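Local coordinates for StAR-related lipid transfer protein 5 (Homo sapiens, PDB 2R55) that may carry sterols such as cholesterol, or other lipids, within the cell, as a member of the START family of lipid-transfer proteins, at residues 33-36 against 37-40; 92-95 against 96-99. One frame throughout, in Å; residues are numbered along the deposited sequence.

Interaction 1 of 2, residues 33-36 against 37-40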
# COMPACT_ATOMS: atom_id res chain seq x y z
N GLU A 33 7.45 -10.72 -6.40
CA GLU A 33 8.02 -10.79 -7.77
C GLU A 33 7.38 -9.76 -8.70
O GLU A 33 8.09 -9.04 -9.41
CB GLU A 33 7.96 -12.20 -8.35
CG GLU A 33 9.20 -13.04 -8.01
CD GLU A 33 8.91 -14.55 -7.90
OE1 GLU A 33 7.93 -15.05 -8.52
OE2 GLU A 33 9.69 -15.22 -7.17
N LYS A 34 6.04 -9.66 -8.67
CA LYS A 34 5.31 -8.67 -9.46
C LYS A 34 5.63 -7.25 -9.03
O LYS A 34 5.82 -6.35 -9.85
CB LYS A 34 3.81 -8.92 -9.38
CG LYS A 34 3.34 -10.00 -10.35
CD LYS A 34 1.97 -10.47 -9.97
CE LYS A 34 1.48 -11.56 -10.88
NZ LYS A 34 0.08 -11.84 -10.50
N MET A 35 5.70 -7.06 -7.73
CA MET A 35 6.06 -5.79 -7.18
C MET A 35 7.45 -5.37 -7.66
O MET A 35 7.64 -4.25 -8.10
CB MET A 35 5.97 -5.87 -5.67
CG MET A 35 4.56 -5.65 -5.18
SD MET A 35 4.13 -3.90 -5.20
CE MET A 35 5.16 -3.29 -3.88
N LEU A 36 8.39 -6.30 -7.63
CA LEU A 36 9.72 -6.02 -8.14
C LEU A 36 9.68 -5.56 -9.60
O LEU A 36 10.38 -4.60 -9.98
CB LEU A 36 10.64 -7.23 -7.94
CG LEU A 36 12.15 -6.94 -8.03
CD1 LEU A 36 12.56 -5.80 -7.08
CD2 LEU A 36 13.02 -8.21 -7.82
N GLN A 37 8.85 -6.20 -10.41
CA GLN A 37 8.73 -5.83 -11.81
C GLN A 37 8.07 -4.45 -11.97
O GLN A 37 8.51 -3.65 -12.80
CB GLN A 37 8.06 -6.94 -12.64
CG GLN A 37 8.84 -7.34 -13.94
CD GLN A 37 10.33 -7.65 -13.70
OE1 GLN A 37 10.74 -8.07 -12.60
NE2 GLN A 37 11.15 -7.47 -14.75
N TYR A 38 7.07 -4.14 -11.13
CA TYR A 38 6.47 -2.81 -11.12
C TYR A 38 7.50 -1.72 -10.77
O TYR A 38 7.34 -0.57 -11.17
CB TYR A 38 5.35 -2.66 -10.07
CG TYR A 38 4.14 -3.57 -10.15
CD1 TYR A 38 3.76 -4.19 -11.33
CD2 TYR A 38 3.35 -3.77 -9.03
CE1 TYR A 38 2.64 -5.02 -11.37
CE2 TYR A 38 2.25 -4.58 -9.06
CZ TYR A 38 1.89 -5.20 -10.24
OH TYR A 38 0.79 -6.01 -10.27
N ARG A 39 8.51 -2.06 -9.98
CA ARG A 39 9.45 -1.07 -9.52
C ARG A 39 10.45 -0.75 -10.63
O ARG A 39 10.89 0.40 -10.78
CB ARG A 39 10.17 -1.57 -8.26
CG ARG A 39 11.32 -0.69 -7.76
CD ARG A 39 10.89 0.73 -7.55
NE ARG A 39 11.99 1.59 -7.10
CZ ARG A 39 12.77 2.32 -7.90
NH1 ARG A 39 12.56 2.32 -9.22
NH2 ARG A 39 13.73 3.06 -7.37
N ARG A 40 10.78 -1.76 -11.41
CA ARG A 40 11.78 -1.62 -12.45
C ARG A 40 11.16 -1.07 -13.72
O ARG A 40 11.78 -0.26 -14.39
CB ARG A 40 12.46 -2.95 -12.70
CG ARG A 40 13.21 -3.45 -11.49
CD ARG A 40 13.53 -4.95 -11.57
NE ARG A 40 14.59 -5.25 -10.62
CZ ARG A 40 15.09 -6.45 -10.36
NH1 ARG A 40 16.08 -6.56 -9.47
NH2 ARG A 40 14.62 -7.53 -10.97

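Interaction 2 of 2, residues 92-95 against 96-99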
# COMPACT_ATOMS: atom_id res chain seq x y z
N GLY A 92 1.66 -1.87 14.98
CA GLY A 92 2.56 -0.73 14.82
C GLY A 92 1.82 0.60 14.63
O GLY A 92 0.97 0.98 15.46
N LEU A 93 2.12 1.27 13.50
CA LEU A 93 1.92 2.72 13.39
C LEU A 93 0.84 3.25 12.43
O LEU A 93 0.28 4.32 12.66
CB LEU A 93 3.27 3.40 13.08
CG LEU A 93 4.42 3.22 14.09
CD1 LEU A 93 5.56 4.17 13.77
CD2 LEU A 93 3.99 3.41 15.56
N ARG A 94 0.56 2.51 11.35
CA ARG A 94 -0.23 3.04 10.22
C ARG A 94 -1.62 3.63 10.58
O ARG A 94 -2.07 4.61 9.97
CB ARG A 94 -0.31 2.01 9.09
CG ARG A 94 -0.55 2.62 7.72
CD ARG A 94 0.36 2.01 6.69
NE ARG A 94 -0.34 1.23 5.67
CZ ARG A 94 -0.83 1.73 4.54
NH1 ARG A 94 -0.73 3.03 4.28
NH2 ARG A 94 -1.44 0.94 3.66
N VAL A 95 -2.29 3.04 11.58
CA VAL A 95 -3.61 3.50 12.06
C VAL A 95 -3.61 5.00 12.39
O VAL A 95 -4.58 5.70 12.11
CB VAL A 95 -4.05 2.71 13.33
CG1 VAL A 95 -5.32 3.32 13.99
CG2 VAL A 95 -4.27 1.24 12.99
N LYS A 96 -2.52 5.46 12.98
CA LYS A 96 -2.38 6.83 13.41
C LYS A 96 -2.39 7.83 12.25
O LYS A 96 -3.37 8.53 12.02
CB LYS A 96 -1.09 6.97 14.23
CG LYS A 96 -0.87 8.32 14.86
CD LYS A 96 -2.02 8.63 15.77
CE LYS A 96 -1.63 9.61 16.84
NZ LYS A 96 -2.85 9.82 17.63
N TRP A 97 -1.30 7.86 11.49
CA TRP A 97 -1.00 8.97 10.60
C TRP A 97 -1.69 8.93 9.24
O TRP A 97 -1.83 9.96 8.59
CB TRP A 97 0.51 9.09 10.40
CG TRP A 97 1.15 7.83 9.88
CD1 TRP A 97 1.71 6.83 10.62
CD2 TRP A 97 1.28 7.43 8.51
NE1 TRP A 97 2.19 5.84 9.80
CE2 TRP A 97 1.94 6.18 8.50
CE3 TRP A 97 0.92 8.02 7.29
CZ2 TRP A 97 2.24 5.50 7.31
CZ3 TRP A 97 1.20 7.33 6.10
CH2 TRP A 97 1.86 6.08 6.13
N ASP A 98 -2.11 7.75 8.80
CA ASP A 98 -2.68 7.62 7.45
C ASP A 98 -4.18 7.88 7.43
O ASP A 98 -4.97 7.04 7.87
CB ASP A 98 -2.37 6.24 6.86
CG ASP A 98 -2.87 6.08 5.43
OD1 ASP A 98 -2.92 7.07 4.66
OD2 ASP A 98 -3.20 4.94 5.08
N GLU A 99 -4.56 9.04 6.90
CA GLU A 99 -5.97 9.45 6.90
C GLU A 99 -6.92 8.39 6.33
O GLU A 99 -8.10 8.41 6.62
CB GLU A 99 -6.16 10.81 6.20
CG GLU A 99 -5.88 10.82 4.69
CD GLU A 99 -6.56 11.96 3.93
OE1 GLU A 99 -6.79 13.04 4.52
OE2 GLU A 99 -6.85 11.77 2.73

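Interaction 1 of 2, residues 33-36 against 37-40
The last two turns of the N-terminal helix 21-40 of this START domain, where Tyr38 meets Lys34 and Met35 and Arg40 meets Leu36, illustrate how an amphipathic helix divides its side chains between sheet and solvent. Tyr38 N donates to Lys34 O at 2.8 Å, the N-H pointing nearly straight (160°), and the same carbonyl oxygen lies over one face of the tyrosine ring, 3.3 Å from Tyr38 CG and offset toward the rim. That position follows from the first torsion of Tyr38, which sets CG opposite its carbonyl carbon (chi1 -59°) and lays the ring back along the preceding turn. Met35, its chain bent at chi2 and chi3, brings SD to 3.9 Å from Tyr38 CD2, a Met-aromatic contact in which the sulfur approaches obliquely. His195, on strand 188-197, meets the tyrosine ring, and Leu68 and Pro173 touch the same side chain. Replacing Tyr38 by a serine would probably leave the sulfur of Met35 without its aromatic neighbour and open a gap between helix and sheet.

Two residues further along, Arg40 N donates to Leu36 O at 3.2 Å, and the extended Arg40 chain runs back so that Leu36 CD2 sits over one face of its guanidinium, 3.6 Å from Arg40 NH2. Arg39 takes another direction, its NE forming a salt bridge with Glu179, while Lys34 pairs through NZ with Glu63. Such i to i+3 and i to i+4 contacts are typical of an amphipathic alpha-helix lying across a beta-sheet, here in the helix-grip fold of START domains.

Interaction 2 of 2, residues 92-95 against 96-99
Arg94 reaches forward to both Trp97 and Asp98 round the short, weakly bonded helix 94-97 of the START domain, an example of side chains meeting round a turn with few backbone bonds. Lys96 N donates to Leu93 O at 3.0 Å, whereas the next bond, from Asp98 N to Arg94 O, is stretched to 3.4 Å and weak.

The side chains do much of the joining. The indole of Trp97 is folded back over its own backbone, CG wedged between N and the carbonyl carbon (chi1 56°), which carries the ring toward the preceding residues: Trp97 CD1 comes to 3.5 Å from Leu93 O, and Trp97 NE1 passes 3.7 Å from Arg94 CA. The indole N-H is itself taken up by a hydrogen bond to the carbonyl of Cys85, tying the turn to helix 79-86. On the side of helix 204-227, Asn221 and Leu222 touch the tryptophan.

Arg94 starts with CG opposite its backbone N (chi1 -155°), and the bends at chi2 and chi3 then steer the chain past the six-membered end of the indole, with Arg94 CD 4.0 Å from Trp97 CZ2. Its guanidinium is turned 44° from the indole plane and presents an edge to Trp97 CH2. Phe218 of helix 204-227 also touches this arginine.

Asp98 runs alongside Arg94, pointing the same way, and its CB packs 3.5 Å from Arg94 O. The two charged groups are almost parallel, yet stepped out of a common plane: Asp98 OD2 lies 3.2 Å from Arg94 NH1, a salt bridge of charge alone, with no N-H directed at the oxygen.

How the interactions relate
Both contacts belong to one START domain, and they come in series along the chain: interaction 1 closes helix 21-40 before interaction 2 opens at helix 94-97. Their centres are about 25 Å apart, on opposite sides of the centre of the chain, and their nearest atoms stay about 11 Å from one another. Strands 46-49, 54-60 and 67-75 and helix 79-86 follow between them. Residues 33-40 pack on strands 67-75, 167-180 and 188-197, whereas residues 92-99 touch helices 79-86 and 204-227. Local helical contacts of this kind thus occur in different layers of the helix-grip fold, whose curved sheet and C-terminal helix enclose the lipid-binding cavity in START domains.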